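Local coordinates for gluconate kinase (Lactobacillus acidophilus, PDB 3LL3), which probably transfers a phosphate from ATP to a sugar or sugar acid, and binds D-xylulose and ATP, at residues S78-L86 / M131-L140; F116-G125 / L182-L193. All coordinates share one frame; numbering follows the deposited sequence. Where two conformers were deposited one is given.

Interaction 1 of 2, residues S78-L86 / M131-L140; sequences SQMHSLIGL and MAPIYKLLWL. With XUL (D-xylulose), chain E.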
loop_
_atom_site.group_PDB
_atom_site.type_symbol
_atom_site.label_atom_id
_atom_site.label_comp_id
_atom_site.label_asym_id
_atom_site.label_seq_id
_atom_site.Cartn_x
_atom_site.Cartn_y
_atom_site.Cartn_z
ATOM N N SER A 78 25.329 -9.883 -26.283
ATOM C CA SER A 78 24.376 -10.977 -26.117
ATOM C C SER A 78 23.723 -11.014 -24.734
ATOM O O SER A 78 24.369 -10.697 -23.735
ATOM C CB SER A 78 25.081 -12.314 -26.396
ATOM O OG SER A 78 24.234 -13.414 -26.113
ATOM N N GLN A 79 22.451 -11.411 -24.696
ATOM C CA GLN A 79 21.781 -11.758 -23.456
ATOM C C GLN A 79 22.667 -12.720 -22.663
ATOM O O GLN A 79 23.493 -13.420 -23.237
ATOM C CB GLN A 79 20.460 -12.459 -23.759
ATOM C CG GLN A 79 20.658 -13.794 -24.451
ATOM C CD GLN A 79 19.365 -14.402 -24.965
ATOM O OE1 GLN A 79 18.941 -14.146 -26.096
ATOM N NE2 GLN A 79 18.756 -15.248 -24.150
HETATM N N MSE A 80 22.486 -12.737 -21.352
HETATM C CA MSE A 80 23.294 -13.553 -20.455
HETATM C C MSE A 80 22.515 -14.730 -19.895
HETATM O O MSE A 80 21.292 -14.752 -19.967
HETATM C CB MSE A 80 23.801 -12.710 -19.297
HETATM C CG MSE A 80 24.647 -11.543 -19.729
HETATM SE SE MSE A 80 25.397 -10.572 -18.196
HETATM C CE MSE A 80 26.830 -11.866 -17.732
ATOM N N HIS A 81 23.247 -15.710 -19.369
ATOM C CA HIS A 81 22.677 -16.776 -18.558
ATOM C C HIS A 81 21.928 -17.837 -19.367
ATOM O O HIS A 81 21.313 -18.728 -18.787
ATOM C CB HIS A 81 21.741 -16.205 -17.474
ATOM C CG HIS A 81 22.295 -15.018 -16.742
ATOM N ND1 HIS A 81 23.518 -15.033 -16.101
ATOM C CD2 HIS A 81 21.780 -13.783 -16.530
ATOM C CE1 HIS A 81 23.741 -13.852 -15.550
ATOM N NE2 HIS A 81 22.699 -13.077 -15.791
ATOM N N SER A 82 21.968 -17.754 -20.691
ATOM C CA SER A 82 21.258 -18.739 -21.501
ATOM C C SER A 82 22.035 -20.060 -21.513
ATOM O O SER A 82 23.249 -20.081 -21.340
ATOM C CB SER A 82 21.024 -18.248 -22.932
ATOM O OG SER A 82 22.220 -18.286 -23.711
ATOM N N LEU A 83 21.317 -21.156 -21.719
ATOM C CA LEU A 83 21.910 -22.477 -21.649
ATOM C C LEU A 83 21.347 -23.359 -22.751
ATOM O O LEU A 83 20.134 -23.466 -22.917
ATOM C CB LEU A 83 21.632 -23.102 -20.284
ATOM C CG LEU A 83 22.220 -24.502 -20.097
ATOM C CD1 LEU A 83 23.731 -24.441 -20.309
ATOM C CD2 LEU A 83 21.879 -25.053 -18.718
ATOM N N ILE A 84 22.248 -23.985 -23.498
ATOM C CA ILE A 84 21.886 -24.850 -24.615
ATOM C C ILE A 84 22.755 -26.093 -24.581
ATOM O O ILE A 84 23.976 -25.977 -24.431
ATOM C CB ILE A 84 22.211 -24.179 -25.956
ATOM C CG1 ILE A 84 21.447 -22.863 -26.119
ATOM C CG2 ILE A 84 21.957 -25.143 -27.123
ATOM C CD1 ILE A 84 21.922 -22.053 -27.306
ATOM N N GLY A 85 22.145 -27.266 -24.762
ATOM C CA GLY A 85 22.894 -28.516 -24.817
ATOM C C GLY A 85 23.074 -29.069 -26.232
ATOM O O GLY A 85 22.121 -29.144 -27.007
ATOM N N LEU A 86 24.302 -29.455 -26.566
ATOM C CA LEU A 86 24.590 -30.122 -27.831
ATOM C C LEU A 86 24.958 -31.591 -27.591
ATOM O O LEU A 86 25.654 -31.897 -26.632
ATOM C CB LEU A 86 25.762 -29.435 -28.538
ATOM C CG LEU A 86 25.613 -27.952 -28.898
ATOM C CD1 LEU A 86 26.845 -27.504 -29.647
ATOM C CD2 LEU A 86 24.352 -27.714 -29.714
HETATM N N MSE A 131 18.282 -18.054 -12.582
HETATM C CA MSE A 131 18.674 -17.608 -13.913
HETATM C C MSE A 131 20.012 -18.216 -14.381
HETATM O O MSE A 131 20.245 -18.366 -15.586
HETATM C CB MSE A 131 18.778 -16.082 -13.941
HETATM C CG MSE A 131 19.914 -15.523 -13.087
HETATM SE SE MSE A 131 19.812 -13.531 -12.875
HETATM C CE MSE A 131 21.333 -13.209 -11.702
ATOM N N ALA A 132 20.877 -18.551 -13.427
ATOM C CA ALA A 132 22.218 -19.067 -13.715
ATOM C C ALA A 132 22.226 -20.481 -14.292
ATOM O O ALA A 132 21.540 -21.379 -13.780
ATOM C CB ALA A 132 23.090 -19.027 -12.460
ATOM N N PRO A 133 23.010 -20.678 -15.363
ATOM C CA PRO A 133 23.354 -21.983 -15.930
ATOM C C PRO A 133 23.711 -23.049 -14.878
ATOM O O PRO A 133 23.234 -24.170 -14.975
ATOM C CB PRO A 133 24.556 -21.652 -16.817
ATOM C CG PRO A 133 24.203 -20.304 -17.356
ATOM C CD PRO A 133 23.517 -19.579 -16.201
ATOM N N ILE A 134 24.507 -22.719 -13.870
ATOM C CA ILE A 134 24.846 -23.753 -12.898
ATOM C C ILE A 134 23.605 -24.388 -12.231
ATOM O O ILE A 134 23.552 -25.605 -12.045
ATOM C CB ILE A 134 25.842 -23.255 -11.842
ATOM C CG1 ILE A 134 26.195 -24.391 -10.875
ATOM C CG2 ILE A 134 25.298 -22.050 -11.114
ATOM C CD1 ILE A 134 27.281 -24.029 -9.892
ATOM N N TYR A 135 22.603 -23.577 -11.895
ATOM C CA TYR A 135 21.386 -24.094 -11.255
ATOM C C TYR A 135 20.509 -24.842 -12.248
ATOM O O TYR A 135 19.860 -25.837 -11.904
ATOM C CB TYR A 135 20.593 -22.959 -10.597
ATOM C CG TYR A 135 21.327 -22.334 -9.449
ATOM C CD1 TYR A 135 21.618 -23.079 -8.319
ATOM C CD2 TYR A 135 21.735 -21.005 -9.490
ATOM C CE1 TYR A 135 22.292 -22.532 -7.247
ATOM C CE2 TYR A 135 22.417 -20.441 -8.424
ATOM C CZ TYR A 135 22.692 -21.222 -7.299
ATOM O OH TYR A 135 23.370 -20.706 -6.226
ATOM N N LYS A 136 20.503 -24.373 -13.483
ATOM C CA LYS A 136 19.768 -25.058 -14.536
ATOM C C LYS A 136 20.377 -26.428 -14.841
ATOM O O LYS A 136 19.648 -27.376 -15.129
ATOM C CB LYS A 136 19.731 -24.205 -15.805
ATOM C CG LYS A 136 18.933 -22.904 -15.628
ATOM C CD LYS A 136 19.002 -22.031 -16.871
ATOM C CE LYS A 136 18.277 -20.696 -16.671
ATOM N NZ LYS A 136 18.785 -19.712 -17.677
ATOM N N LEU A 137 21.708 -26.516 -14.801
ATOM C CA LEU A 137 22.419 -27.767 -15.067
ATOM C C LEU A 137 22.164 -28.780 -13.953
ATOM O O LEU A 137 21.939 -29.957 -14.218
ATOM C CB LEU A 137 23.923 -27.522 -15.201
ATOM C CG LEU A 137 24.383 -26.816 -16.468
ATOM C CD1 LEU A 137 25.829 -26.346 -16.320
ATOM C CD2 LEU A 137 24.221 -27.752 -17.671
ATOM N N LEU A 138 22.195 -28.301 -12.709
ATOM C CA LEU A 138 21.861 -29.113 -11.558
ATOM C C LEU A 138 20.433 -29.651 -11.660
ATOM O O LEU A 138 20.183 -30.829 -11.364
ATOM C CB LEU A 138 22.025 -28.298 -10.282
ATOM C CG LEU A 138 23.464 -28.005 -9.872
ATOM C CD1 LEU A 138 23.477 -27.091 -8.672
ATOM C CD2 LEU A 138 24.184 -29.310 -9.554
ATOM N N TRP A 139 19.501 -28.793 -12.074
ATOM C CA TRP A 139 18.117 -29.220 -12.271
ATOM C C TRP A 139 18.021 -30.262 -13.384
ATOM O O TRP A 139 17.360 -31.290 -13.229
ATOM C CB TRP A 139 17.218 -28.038 -12.615
ATOM C CG TRP A 139 15.762 -28.425 -12.703
ATOM C CD1 TRP A 139 14.888 -28.581 -11.660
ATOM C CD2 TRP A 139 15.015 -28.698 -13.894
ATOM N NE1 TRP A 139 13.644 -28.936 -12.135
ATOM C CE2 TRP A 139 13.695 -29.008 -13.501
ATOM C CE3 TRP A 139 15.327 -28.692 -15.254
ATOM C CZ2 TRP A 139 12.696 -29.324 -14.420
ATOM C CZ3 TRP A 139 14.333 -29.013 -16.168
ATOM C CH2 TRP A 139 13.034 -29.323 -15.746
ATOM N N LEU A 140 18.674 -29.993 -14.509
ATOM C CA LEU A 140 18.657 -30.932 -15.634
ATOM C C LEU A 140 19.226 -32.300 -15.246
ATOM O O LEU A 140 18.675 -33.343 -15.604
ATOM C CB LEU A 140 19.432 -30.369 -16.821
ATOM C CG LEU A 140 18.768 -29.206 -17.571
ATOM C CD1 LEU A 140 19.760 -28.488 -18.462
ATOM C CD2 LEU A 140 17.591 -29.710 -18.386
HETATM C C1 XUL E . 22.615 -8.976 -16.444
HETATM C C2 XUL E . 21.637 -10.012 -15.861
HETATM C C3 XUL E . 20.324 -10.360 -16.615
HETATM C C4 XUL E . 20.244 -9.881 -18.078
HETATM C C5 XUL E . 21.157 -10.665 -19.040
HETATM O O1 XUL E . 22.678 -7.851 -15.600
HETATM O O2 XUL E . 21.879 -10.513 -14.789
HETATM O O3 XUL E . 19.235 -9.772 -15.947
HETATM O O4 XUL E . 18.907 -10.032 -18.498
HETATM O O5 XUL E . 20.688 -10.590 -20.365
#
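H81 has its ring anti to its own carbonyl carbon (chi1 -45°), while M131 carries CG between its backbone N and carbonyl carbon (chi1 67°) and then runs straight out to SE. Those two settings bring the selenomethionine over the imidazole: M131 CG lies above one face, toward the rim, and M131 SE sits 4.5 Å from the centroid of the H81 ring, an oblique selenium-aromatic contact. M80 CB lies over the opposite face of the H81 ring, 3.5 Å above its centre, so the imidazole is clamped between two selenomethionines. Its two nitrogens fix the rotation: ND1 is hydrogen-bonded to the carbonyl of G178, and H81 NE2 donates to O2 of D-xylulose at 2.9 Å, a fairly straight bond (163°). The backbone joins in, with M80 N giving a hydrogen bond of 3.0 Å to the sugar's O5.

Behind the ring, K136, its chain extended, reaches back past the first turn of helix 133-143. K136 NZ donates to H81 O at 2.9 Å and also to M131 O, arriving tilted from both carbonyl planes; the carbonyls of I97 and T98 also lie in bonding reach, four acceptors for three protons, so they must share. P133 lays CD and CG against H81 O. L83 CD2 lies against the helix, 3.7 Å from L137 CD2, and also touches K136 CB and L140 CD1, while W154 flanks L83 and L137. What results is a sugar-binding loop of the FGGY kinase N-terminal domain, leaning on the start of a helix and contributing Q79, M80 and H81 to the D-xylulose pocket.

Interaction 2 of 2, residues F116-G125 / L182-L193; sequences FAQQIYRKTG and LNLKTLTWDQEL
K123 NZ is gripped by two carboxylates, those of D190 and E192. E192 OE1 lies 2.8 Å from K123 NZ, which approaches from well above the carboxylate plane; D190 OD1 is met at 3.3 Å from K123 NZ on its syn side, and D190 OD2 adds a weak bond. The lysine gets there by a bend at its last torsion (chi4 -67°) that turns the ammonium out of an otherwise extended chain. D190 does double duty, since the anti lone pair of its OD2 caps helix 191-197 through L193 N. The other oxygen of E192 takes a long, bent bond from Q119 NE2, amide and carboxylate standing at right angles.

Under this polar rim, L193 is a knob in the hole formed by F116, I120, K123 and T124: L193 CD1 meets T124 CG2 tip to tip at 3.6 Å, and its CD2 reaches I120 CG1. At the C-terminal end of helix 116-124, L184 N donates to K123 O at 2.8 Å, and a water lies within bonding distance of both T124 O and L182 O. Shortened to an alanine, K123 would probably leave the carboxylates of D190 and E192 without their shared cation, and L193 CG without the K123 CD carbon packed on it. The chemistry implies a two-layer joint, in which charge pairing at the partly exposed margin and apolar packing beneath it fasten helix 116-124 to the start of helix 191-197 and to the loop at L182-L184.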
loop_
_atom_site.group_PDB
_atom_site.type_symbol
_atom_site.label_atom_id
_atom_site.label_comp_id
_atom_site.label_asym_id
_atom_site.label_seq_id
_atom_site.Cartn_x
_atom_site.Cartn_y
_atom_site.Cartn_z
ATOM N N PHE A 116 24.853 -23.929 0.048
ATOM C CA PHE A 116 25.523 -24.149 -1.233
ATOM C C PHE A 116 25.431 -22.934 -2.170
ATOM O O PHE A 116 26.399 -22.611 -2.867
ATOM C CB PHE A 116 24.936 -25.371 -1.937
ATOM C CG PHE A 116 25.649 -25.749 -3.205
ATOM C CD1 PHE A 116 27.029 -25.668 -3.292
ATOM C CD2 PHE A 116 24.938 -26.208 -4.299
ATOM C CE1 PHE A 116 27.687 -26.028 -4.458
ATOM C CE2 PHE A 116 25.589 -26.577 -5.470
ATOM C CZ PHE A 116 26.966 -26.488 -5.548
ATOM N N ALA A 117 24.266 -22.285 -2.185
ATOM C CA ALA A 117 24.054 -21.118 -3.038
ATOM C C ALA A 117 25.001 -20.014 -2.600
ATOM O O ALA A 117 25.601 -19.333 -3.427
ATOM C CB ALA A 117 22.602 -20.657 -2.971
ATOM N N GLN A 118 25.160 -19.878 -1.289
ATOM C CA GLN A 118 26.073 -18.898 -0.718
ATOM C C GLN A 118 27.499 -19.167 -1.174
ATOM O O GLN A 118 28.267 -18.244 -1.418
ATOM C CB GLN A 118 25.994 -18.914 0.816
ATOM C CG GLN A 118 24.667 -18.422 1.384
ATOM C CD GLN A 118 23.589 -19.490 1.415
ATOM O OE1 GLN A 118 23.736 -20.569 0.834
ATOM N NE2 GLN A 118 22.488 -19.192 2.103
ATOM N N GLN A 119 27.846 -20.442 -1.295
ATOM C CA GLN A 119 29.194 -20.840 -1.673
ATOM C C GLN A 119 29.437 -20.548 -3.143
ATOM O O GLN A 119 30.501 -20.068 -3.526
ATOM C CB GLN A 119 29.431 -22.336 -1.406
ATOM C CG GLN A 119 30.871 -22.760 -1.724
ATOM C CD GLN A 119 31.112 -24.276 -1.637
ATOM O OE1 GLN A 119 30.257 -25.084 -2.009
ATOM N NE2 GLN A 119 32.299 -24.656 -1.168
ATOM N N ILE A 120 28.446 -20.846 -3.970
ATOM C CA ILE A 120 28.530 -20.506 -5.388
ATOM C C ILE A 120 28.748 -18.992 -5.564
ATOM O O ILE A 120 29.594 -18.550 -6.365
ATOM C CB ILE A 120 27.281 -21.007 -6.152
ATOM C CG1 ILE A 120 27.355 -22.523 -6.342
ATOM C CG2 ILE A 120 27.151 -20.328 -7.519
ATOM C CD1 ILE A 120 26.049 -23.139 -6.760
ATOM N N TYR A 121 28.006 -18.199 -4.793
ATOM C CA TYR A 121 28.184 -16.746 -4.804
ATOM C C TYR A 121 29.603 -16.313 -4.408
ATOM O O TYR A 121 30.223 -15.508 -5.080
ATOM C CB TYR A 121 27.155 -16.045 -3.913
ATOM C CG TYR A 121 27.334 -14.554 -3.960
ATOM C CD1 TYR A 121 26.960 -13.832 -5.087
ATOM C CD2 TYR A 121 27.908 -13.867 -2.897
ATOM C CE1 TYR A 121 27.153 -12.454 -5.155
ATOM C CE2 TYR A 121 28.094 -12.498 -2.943
ATOM C CZ TYR A 121 27.718 -11.798 -4.075
ATOM O OH TYR A 121 27.908 -10.441 -4.120
ATOM N N ARG A 122 30.077 -16.831 -3.281
ATOM C CA ARG A 122 31.436 -16.543 -2.843
ATOM C C ARG A 122 32.460 -16.945 -3.908
ATOM O O ARG A 122 33.443 -16.240 -4.082
ATOM C CB ARG A 122 31.743 -17.232 -1.509
ATOM C CG ARG A 122 31.650 -16.350 -0.276
ATOM C CD ARG A 122 31.919 -17.154 0.998
ATOM N NE ARG A 122 30.665 -17.538 1.638
ATOM C CZ ARG A 122 30.221 -18.781 1.750
ATOM N NH1 ARG A 122 29.061 -19.009 2.340
ATOM N NH2 ARG A 122 30.936 -19.796 1.292
ATOM N N LYS A 123 32.224 -18.038 -4.638
ATOM C CA LYS A 123 33.170 -18.503 -5.664
ATOM C C LYS A 123 33.108 -17.745 -6.983
ATOM O O LYS A 123 34.137 -17.548 -7.636
ATOM C CB LYS A 123 32.956 -19.985 -5.986
ATOM C CG LYS A 123 33.611 -20.962 -5.023
ATOM C CD LYS A 123 33.060 -22.364 -5.255
ATOM C CE LYS A 123 33.673 -23.359 -4.292
ATOM N NZ LYS A 123 35.124 -23.531 -4.570
ATOM N N THR A 124 31.905 -17.361 -7.396
ATOM C CA THR A 124 31.708 -16.956 -8.792
ATOM C C THR A 124 31.043 -15.594 -8.979
ATOM O O THR A 124 30.945 -15.112 -10.097
ATOM C CB THR A 124 30.874 -17.997 -9.574
ATOM O OG1 THR A 124 29.504 -17.939 -9.143
ATOM C CG2 THR A 124 31.429 -19.427 -9.376
ATOM N N GLY A 125 30.573 -14.987 -7.894
ATOM C CA GLY A 125 29.898 -13.704 -7.988
ATOM C C GLY A 125 28.463 -13.815 -8.467
ATOM O O GLY A 125 27.817 -12.798 -8.729
ATOM N N LEU A 182 32.220 -19.808 -13.217
ATOM C CA LEU A 182 33.529 -19.173 -13.383
ATOM C C LEU A 182 34.073 -18.696 -12.043
ATOM O O LEU A 182 33.455 -17.868 -11.376
ATOM C CB LEU A 182 33.429 -17.989 -14.340
ATOM C CG LEU A 182 34.753 -17.303 -14.704
ATOM C CD1 LEU A 182 35.537 -18.154 -15.687
ATOM C CD2 LEU A 182 34.542 -15.874 -15.261
ATOM N N ASN A 183 35.239 -19.202 -11.658
ATOM C CA ASN A 183 35.879 -18.795 -10.412
ATOM C C ASN A 183 36.370 -17.347 -10.487
ATOM O O ASN A 183 37.036 -16.959 -11.439
ATOM C CB ASN A 183 37.038 -19.742 -10.052
ATOM C CG ASN A 183 37.608 -19.478 -8.660
ATOM O OD1 ASN A 183 37.235 -20.141 -7.696
ATOM N ND2 ASN A 183 38.498 -18.506 -8.548
ATOM N N LEU A 184 36.053 -16.558 -9.470
ATOM C CA LEU A 184 36.399 -15.138 -9.473
ATOM C C LEU A 184 37.903 -14.897 -9.421
ATOM O O LEU A 184 38.396 -13.945 -10.012
ATOM C CB LEU A 184 35.736 -14.417 -8.302
ATOM C CG LEU A 184 34.238 -14.139 -8.421
ATOM C CD1 LEU A 184 33.710 -13.640 -7.110
ATOM C CD2 LEU A 184 33.935 -13.118 -9.507
ATOM N N LYS A 185 38.621 -15.756 -8.702
ATOM C CA LYS A 185 40.062 -15.576 -8.496
ATOM C C LYS A 185 40.937 -16.122 -9.623
ATOM O O LYS A 185 41.967 -15.542 -9.945
ATOM C CB LYS A 185 40.500 -16.208 -7.177
ATOM C CG LYS A 185 40.199 -15.368 -5.955
ATOM C CD LYS A 185 40.271 -16.230 -4.692
ATOM C CE LYS A 185 39.624 -15.529 -3.498
ATOM N NZ LYS A 185 39.152 -16.506 -2.468
ATOM N N THR A 186 40.544 -17.247 -10.205
ATOM C CA THR A 186 41.348 -17.863 -11.256
ATOM C C THR A 186 40.905 -17.410 -12.641
ATOM O O THR A 186 41.696 -17.429 -13.590
ATOM C CB THR A 186 41.259 -19.388 -11.202
ATOM O OG1 THR A 186 39.928 -19.800 -11.534
ATOM C CG2 THR A 186 41.622 -19.888 -9.806
ATOM N N LEU A 187 39.644 -16.987 -12.753
ATOM C CA LEU A 187 39.045 -16.700 -14.058
ATOM C C LEU A 187 39.105 -17.910 -14.999
ATOM O O LEU A 187 39.201 -17.769 -16.219
ATOM C CB LEU A 187 39.664 -15.456 -14.709
ATOM C CG LEU A 187 39.584 -14.199 -13.835
ATOM C CD1 LEU A 187 39.974 -12.951 -14.595
ATOM C CD2 LEU A 187 38.177 -14.049 -13.225
ATOM N N THR A 188 39.053 -19.105 -14.424
ATOM C CA THR A 188 38.694 -20.276 -15.210
ATOM C C THR A 188 37.610 -21.039 -14.441
ATOM O O THR A 188 37.225 -20.615 -13.355
ATOM C CB THR A 188 39.915 -21.152 -15.530
ATOM O OG1 THR A 188 39.530 -22.183 -16.461
ATOM C CG2 THR A 188 40.491 -21.742 -14.258
ATOM N N TRP A 189 37.092 -22.125 -15.006
ATOM C CA TRP A 189 36.020 -22.879 -14.349
ATOM C C TRP A 189 36.452 -23.326 -12.960
ATOM O O TRP A 189 37.602 -23.699 -12.766
ATOM C CB TRP A 189 35.621 -24.099 -15.183
ATOM C CG TRP A 189 35.326 -23.769 -16.615
ATOM C CD1 TRP A 189 35.933 -24.295 -17.732
ATOM C CD2 TRP A 189 34.363 -22.819 -17.092
ATOM N NE1 TRP A 189 35.393 -23.728 -18.868
ATOM C CE2 TRP A 189 34.431 -22.823 -18.503
ATOM C CE3 TRP A 189 33.436 -21.988 -16.467
ATOM C CZ2 TRP A 189 33.607 -22.024 -19.287
ATOM C CZ3 TRP A 189 32.626 -21.178 -17.251
ATOM C CH2 TRP A 189 32.712 -21.206 -18.642
ATOM N N ASP A 190 35.536 -23.251 -11.996
ATOM C CA ASP A 190 35.799 -23.690 -10.628
ATOM C C ASP A 190 35.760 -25.230 -10.581
ATOM O O ASP A 190 34.710 -25.828 -10.844
ATOM C CB ASP A 190 34.753 -23.094 -9.684
ATOM C CG ASP A 190 35.072 -23.334 -8.226
ATOM O OD1 ASP A 190 35.651 -22.434 -7.595
ATOM O OD2 ASP A 190 34.768 -24.438 -7.709
ATOM N N GLN A 191 36.895 -25.867 -10.286
ATOM C CA GLN A 191 36.965 -27.339 -10.327
ATOM C C GLN A 191 35.985 -28.036 -9.386
ATOM O O GLN A 191 35.357 -29.038 -9.746
ATOM C CB GLN A 191 38.370 -27.854 -10.034
ATOM C CG GLN A 191 38.487 -29.378 -10.282
ATOM C CD GLN A 191 38.314 -29.726 -11.753
ATOM O OE1 GLN A 191 37.430 -30.499 -12.128
ATOM N NE2 GLN A 191 39.145 -29.135 -12.597
ATOM N N GLU A 192 35.890 -27.521 -8.167
ATOM C CA GLU A 192 34.928 -28.005 -7.191
ATOM C C GLU A 192 33.491 -27.970 -7.728
ATOM O O GLU A 192 32.741 -28.931 -7.582
ATOM C CB GLU A 192 35.056 -27.182 -5.909
ATOM C CG GLU A 192 34.277 -27.705 -4.743
ATOM C CD GLU A 192 34.579 -26.949 -3.446
ATOM O OE1 GLU A 192 35.501 -26.092 -3.435
ATOM O OE2 GLU A 192 33.893 -27.230 -2.439
ATOM N N LEU A 193 33.099 -26.861 -8.354
ATOM C CA LEU A 193 31.748 -26.765 -8.914
ATOM C C LEU A 193 31.540 -27.719 -10.113
ATOM O O LEU A 193 30.464 -28.306 -10.277
ATOM C CB LEU A 193 31.415 -25.307 -9.296
ATOM C CG LEU A 193 31.266 -24.301 -8.148
ATOM C CD1 LEU A 193 30.993 -22.888 -8.664
ATOM C CD2 LEU A 193 30.173 -24.734 -7.132
HETATM O O HOH W 1 32.612 -15.395 -12.253
#

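How the interactions relate
Interactions 1 and 2 have centres 15 Å apart and meet through two consecutive helices, 116-124 and 133-143. I134 CD1 packs against I120 CD1 at 3.5 Å, L138 CD1 lies 3.9 Å from F116 CE2, and Y135 OH comes within 3.3 Å of A117 CA. I120 and F116 thus face L193 in interaction 2 and the helix of interaction 1 as well. Only interaction 1 touches D-xylulose, where R344 and D239 add hydrogen bonds to the sugar; in interaction 2, G125 lies about 11 Å from the bound D-xylulose. The side chain of M131 is about 7 Å from the bound 1-deoxy-D-xylulose-5-phosphate. All four segments belong to the N-terminal FGGY family region.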